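Local coordinates for protein aminoglycoside 3'-phosphotransferase AphA1-IAB (PDB 4FEU) that phosphorylates the 3'-hydroxyl of kanamycin and related aminoglycosides at the expense of ATP, and so confers resistance to these antibiotics, at residues A[100-105]-A[211-216]. Numbering follows the deposited sequence.
Sequences TAIPGK and KLIGCI. With 537 (2,6-dihydroanthra/1,9-cd/pyrazol-6-one), chain H.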
# COMPACT_ATOMS: atom_id res chain seq x y z
N THR A 100 -1.95 -5.39 16.13
CA THR A 100 -1.51 -6.78 16.13
C THR A 100 -0.85 -7.05 14.76
O THR A 100 -1.14 -6.35 13.79
CB THR A 100 -2.70 -7.72 16.26
OG1 THR A 100 -3.54 -7.55 15.11
CG2 THR A 100 -3.45 -7.54 17.57
N ALA A 101 0.03 -8.06 14.67
CA ALA A 101 0.64 -8.41 13.41
C ALA A 101 -0.24 -9.42 12.65
O ALA A 101 -0.99 -10.18 13.26
CB ALA A 101 2.00 -9.03 13.66
N ILE A 102 -0.11 -9.44 11.32
CA ILE A 102 -0.76 -10.43 10.47
C ILE A 102 0.30 -11.51 10.32
O ILE A 102 1.40 -11.22 9.85
CB ILE A 102 -1.24 -9.87 9.11
CG1 ILE A 102 -2.35 -8.80 9.29
CG2 ILE A 102 -1.75 -11.04 8.24
CD1 ILE A 102 -2.91 -8.23 7.93
N PRO A 103 0.04 -12.74 10.80
CA PRO A 103 1.08 -13.80 10.73
C PRO A 103 1.44 -14.21 9.30
O PRO A 103 0.61 -14.14 8.41
CB PRO A 103 0.47 -14.96 11.52
CG PRO A 103 -1.02 -14.75 11.41
CD PRO A 103 -1.21 -13.25 11.43
N GLY A 104 2.67 -14.62 9.08
CA GLY A 104 3.10 -15.03 7.74
C GLY A 104 4.14 -14.15 7.08
O GLY A 104 4.86 -13.40 7.74
N LYS A 105 4.24 -14.25 5.75
CA LYS A 105 5.25 -13.56 4.97
C LYS A 105 4.61 -12.67 3.93
O LYS A 105 3.48 -12.93 3.51
CB LYS A 105 6.16 -14.58 4.24
CG LYS A 105 6.80 -15.69 5.08
CD LYS A 105 8.06 -15.23 5.81
CE LYS A 105 7.92 -15.40 7.31
NZ LYS A 105 8.98 -14.68 8.07
N LYS A 211 -2.38 -19.37 1.54
CA LYS A 211 -3.48 -18.40 1.50
C LYS A 211 -3.07 -16.97 1.84
O LYS A 211 -2.26 -16.75 2.75
CB LYS A 211 -4.63 -18.84 2.44
CG LYS A 211 -5.47 -20.01 1.90
CD LYS A 211 -6.30 -20.67 3.00
CE LYS A 211 -5.59 -21.84 3.66
NZ LYS A 211 -5.91 -21.95 5.11
N LEU A 212 -3.67 -16.01 1.14
CA LEU A 212 -3.48 -14.57 1.34
C LEU A 212 -4.39 -14.19 2.52
O LEU A 212 -5.61 -14.20 2.38
CB LEU A 212 -3.84 -13.82 0.04
CG LEU A 212 -3.86 -12.28 0.03
CD1 LEU A 212 -2.62 -11.68 0.66
CD2 LEU A 212 -3.93 -11.77 -1.39
N ILE A 213 -3.80 -13.92 3.68
CA ILE A 213 -4.57 -13.68 4.89
C ILE A 213 -4.91 -12.22 5.28
O ILE A 213 -5.73 -12.02 6.16
CB ILE A 213 -4.11 -14.56 6.09
CG1 ILE A 213 -2.71 -14.16 6.59
CG2 ILE A 213 -4.19 -16.08 5.76
CD1 ILE A 213 -2.53 -14.50 8.04
N GLY A 214 -4.30 -11.24 4.61
CA GLY A 214 -4.59 -9.84 4.90
C GLY A 214 -3.66 -8.84 4.26
O GLY A 214 -2.73 -9.22 3.55
N CYS A 215 -3.93 -7.56 4.48
CA CYS A 215 -3.11 -6.47 3.96
C CYS A 215 -2.80 -5.49 5.04
O CYS A 215 -3.53 -5.38 6.03
CB CYS A 215 -3.74 -5.80 2.75
SG CYS A 215 -5.32 -5.01 3.10
N ILE A 216 -1.68 -4.79 4.85
CA ILE A 216 -1.13 -3.79 5.75
C ILE A 216 -0.89 -2.51 4.94
O ILE A 216 -1.07 -2.52 3.72
CB ILE A 216 0.17 -4.35 6.43
CG1 ILE A 216 1.28 -4.70 5.39
CG2 ILE A 216 -0.16 -5.56 7.33
CD1 ILE A 216 2.72 -4.82 5.95
C1 537 H . 0.88 -3.92 11.33
C2 537 H . 1.11 -5.20 10.84
C3 537 H . 2.25 -5.44 10.08
C4 537 H . 3.18 -4.40 9.86
C5 537 H . 2.90 -3.10 10.30
C6 537 H . 1.75 -2.87 11.05
C11 537 H . 3.70 -6.90 8.90
C12 537 H . 3.82 -8.22 8.54
C13 537 H . 4.93 -8.60 7.78
C14 537 H . 5.88 -7.61 7.45
C15 537 H . 5.73 -6.27 7.86
C16 537 H . 4.64 -5.91 8.66
C20 537 H . 4.39 -4.63 9.18
C21 537 H . 2.54 -6.73 9.60
O22 537 H . 5.15 -3.68 8.96
N23 537 H . 1.99 -7.96 9.63
N24 537 H . 2.72 -8.80 9.05
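The extended side chain of I102 reaches down onto the backbone of G214 and C215, with CD1 3.5 Å from C215 O. This is the tight, buried part of the contact: G214, with no side chain, lets the methyl lie directly over its backbone, and I216 CG2 flanks the same CD1 at 3.9 Å. G214 and I213 form a classic beta bulge opposite I206. With chi1 of I102 at -64°, CG1 lies beside the backbone N and CG2 anti to it; the branches diverge, CG2 meeting I213 CD1 at 3.6 Å, and the two side chains lie alongside one another in opposing senses. The solvent side is small in area, though I213 CD1 comes within 3.2 Å of P103 O; the I213 side chain runs roughly perpendicular to the exposed P103 ring, its CD1 3.7 Å from CG. The backbone of I102 holds the bound anthrapyrazolone: its N donates to N23 (3.1 Å, 157°), and its O accepts from N24 (2.9 Å, 141°). I216 lays CG2 and CD1 against the fused rings, CD1 3.5 Å from C16. Segment 100-105 probably corresponds to the interlobe hinge, where related kinases bind adenine. The contact itself is van der Waals packing of methyls on side chains and carbonyl oxygens; pairing hinge hydrogen bonds with the aliphatic surface of I216 suits a flat heteroaromatic ring and is consistent with the ligand mimicking adenine.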